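PDB 3WZ3: TraM protein from Plasmid R64, which is probably an inner-membrane component of the plasmid's type IVB secretion (conjugation) machinery, its periplasmic fragment being the part described here. Local coordinates for residues E115-R120 with I132-S137. Numbering follows the deposited sequence.
Sequences EITIQR and IRQMIS
T117 receives two consecutive residues of the facing strand, R133 and Q134, and this marks a classic beta bulge in the antiparallel hairpin of strands 110-120 and 130-139. T117 O takes a 2.8 Å bond from R133 N, nearly in line with its C=O, and a weak, longer one from Q134 N. Beyond the bulge the regular pairing of E115 with I136 resumes, each N-H meeting the other's O.

The bulge brings R133 round beside T117 and Q119. With CG set between its backbone N and carbonyl carbon (chi1 60°), the arginine lays CG 3.9 Å from T117 CG2, then bends at chi3. NH1 thus reaches Q119 OE1 at 2.8 Å; the oxygen sits at the guanidinium edge, close to its plane, while the amide plane is turned 61° away. Q119 NE2 turns instead to E131, so both ends of the amide are used.

On the face of E115, T117, Q134 and I136 one water gathers E115 OE1, T117 OG1 and Q134 NE2, donating to the carboxylate and accepting from the amide. Extended throughout to its carboxylate, E115 also reaches R138 in a salt bridge through OE2, and T117 OG1 bonds T91 on strand 88-101.

I116, I118, I132 and M135 (present as selenomethionine) line the other face; the last three meet F13, A17 and L18 of helix 7-22, while I116 meets Y94. I116 CG2 rests 3.7 Å from I132 CG1, and I116 CD1 presses unusually tightly on M135 CE, at 3.3 Å. The hairpin is consistent with an NTF2-like fold; its chemistry implies unlike faces, apolar beneath the helix, water-linked and polar beside I136.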
loop_
_atom_site.group_PDB
_atom_site.type_symbol
_atom_site.label_atom_id
_atom_site.label_comp_id
_atom_site.label_asym_id
_atom_site.label_seq_id
_atom_site.Cartn_x
_atom_site.Cartn_y
_atom_site.Cartn_z
ATOM N N GLU A 115 8.217 2.224 -0.790
ATOM C CA GLU A 115 8.215 3.494 -1.518
ATOM C C GLU A 115 6.911 3.598 -2.291
ATOM O O GLU A 115 6.524 2.658 -2.991
ATOM C CB GLU A 115 9.410 3.595 -2.456
ATOM C CG GLU A 115 9.454 4.920 -3.199
ATOM C CD GLU A 115 10.610 4.983 -4.131
ATOM O OE1 GLU A 115 10.408 5.315 -5.324
ATOM O OE2 GLU A 115 11.736 4.667 -3.686
ATOM N N ILE A 116 6.243 4.733 -2.150
ATOM C CA ILE A 116 4.941 5.002 -2.723
ATOM C C ILE A 116 5.025 6.328 -3.475
ATOM O O ILE A 116 5.432 7.333 -2.887
ATOM C CB ILE A 116 3.912 5.171 -1.566
ATOM C CG1 ILE A 116 3.871 3.900 -0.712
ATOM C CG2 ILE A 116 2.534 5.533 -2.099
ATOM C CD1 ILE A 116 3.407 2.754 -1.478
ATOM N N THR A 117 4.682 6.350 -4.758
ATOM C CA THR A 117 4.518 7.613 -5.464
ATOM C C THR A 117 3.031 7.862 -5.683
ATOM O O THR A 117 2.323 7.018 -6.264
ATOM C CB THR A 117 5.264 7.681 -6.790
ATOM O OG1 THR A 117 6.679 7.621 -6.547
ATOM C CG2 THR A 117 4.987 9.016 -7.468
ATOM N N ILE A 118 2.571 8.999 -5.184
ATOM C CA ILE A 118 1.179 9.417 -5.257
ATOM C C ILE A 118 1.092 10.534 -6.275
ATOM O O ILE A 118 1.903 11.472 -6.243
ATOM C CB ILE A 118 0.704 9.925 -3.896
ATOM C CG1 ILE A 118 0.707 8.778 -2.893
ATOM C CG2 ILE A 118 -0.707 10.532 -4.007
ATOM C CD1 ILE A 118 0.561 9.213 -1.450
ATOM N N GLN A 119 0.147 10.443 -7.201
ATOM C CA GLN A 119 -0.074 11.527 -8.155
ATOM C C GLN A 119 -1.459 12.134 -7.976
ATOM O O GLN A 119 -2.382 11.477 -7.511
ATOM C CB GLN A 119 0.093 11.043 -9.602
ATOM C CG GLN A 119 -0.967 10.029 -10.045
ATOM C CD GLN A 119 -0.666 9.436 -11.418
ATOM O OE1 GLN A 119 0.347 9.758 -12.044
ATOM N NE2 GLN A 119 -1.544 8.571 -11.894
ATOM N N ARG A 120 -1.590 13.397 -8.367
ATOM C CA ARG A 120 -2.878 14.065 -8.378
ATOM C C ARG A 120 -3.789 13.466 -9.451
ATOM O O ARG A 120 -3.321 13.007 -10.496
ATOM C CB ARG A 120 -2.685 15.557 -8.667
ATOM C CG ARG A 120 -2.191 16.386 -7.480
ATOM C CD ARG A 120 -3.157 16.371 -6.268
ATOM N NE ARG A 120 -4.555 16.447 -6.730
ATOM C CZ ARG A 120 -5.148 17.556 -7.148
ATOM N NH1 ARG A 120 -4.517 18.732 -7.106
ATOM N NH2 ARG A 120 -6.395 17.483 -7.595
ATOM N N ILE A 132 -2.148 6.194 -5.908
ATOM C CA ILE A 132 -0.793 5.674 -5.922
ATOM C C ILE A 132 -0.460 5.128 -7.303
ATOM O O ILE A 132 -1.094 4.174 -7.776
ATOM C CB ILE A 132 -0.671 4.546 -4.885
ATOM C CG1 ILE A 132 -0.878 5.118 -3.475
ATOM C CG2 ILE A 132 0.676 3.846 -5.035
ATOM C CD1 ILE A 132 -1.043 4.046 -2.383
ATOM N N ARG A 133 0.543 5.710 -7.952
ATOM C CA ARG A 133 0.929 5.248 -9.285
ATOM C C ARG A 133 2.098 4.290 -9.298
ATOM O O ARG A 133 2.353 3.648 -10.321
ATOM C CB ARG A 133 1.231 6.413 -10.223
ATOM C CG ARG A 133 2.358 7.277 -9.735
ATOM C CD ARG A 133 2.810 8.281 -10.806
ATOM N NE ARG A 133 3.624 7.661 -11.834
ATOM C CZ ARG A 133 3.285 7.604 -13.119
ATOM N NH1 ARG A 133 2.139 8.139 -13.531
ATOM N NH2 ARG A 133 4.089 7.005 -13.990
ATOM N N GLN A 134 2.792 4.168 -8.168
ATOM C CA GLN A 134 3.904 3.223 -8.048
ATOM C C GLN A 134 4.082 2.812 -6.608
ATOM O O GLN A 134 4.023 3.655 -5.720
ATOM C CB GLN A 134 5.213 3.822 -8.576
ATOM C CG GLN A 134 6.325 2.767 -8.695
ATOM C CD GLN A 134 7.545 3.271 -9.417
ATOM O OE1 GLN A 134 8.009 2.660 -10.382
ATOM N NE2 GLN A 134 8.087 4.370 -8.949
HETATM N N MSE A 135 4.277 1.511 -6.390
HETATM C CA MSE A 135 4.522 0.937 -5.063
HETATM C C MSE A 135 5.681 -0.032 -5.185
HETATM O O MSE A 135 5.657 -0.933 -6.039
HETATM C CB MSE A 135 3.303 0.183 -4.538
HETATM C CG MSE A 135 3.568 -0.513 -3.225
HETATM SE SE MSE A 135 1.938 -1.266 -2.403
HETATM C CE MSE A 135 1.282 0.272 -1.424
ATOM N N ILE A 136 6.708 0.176 -4.369
ATOM C CA ILE A 136 7.910 -0.655 -4.413
ATOM C C ILE A 136 8.255 -1.071 -3.001
ATOM O O ILE A 136 8.435 -0.225 -2.128
ATOM C CB ILE A 136 9.120 0.109 -4.949
ATOM C CG1 ILE A 136 8.869 0.595 -6.379
ATOM C CG2 ILE A 136 10.373 -0.775 -4.889
ATOM C CD1 ILE A 136 9.853 1.647 -6.847
ATOM N N SER A 137 8.330 -2.374 -2.769
ATOM C CA SER A 137 8.709 -2.915 -1.479
ATOM C C SER A 137 10.204 -3.167 -1.460
ATOM O O SER A 137 10.759 -3.770 -2.384
ATOM C CB SER A 137 7.971 -4.243 -1.220
ATOM O OG SER A 137 8.357 -4.824 0.030
HETATM O O HOH W 1 7.916 5.344 -6.412
#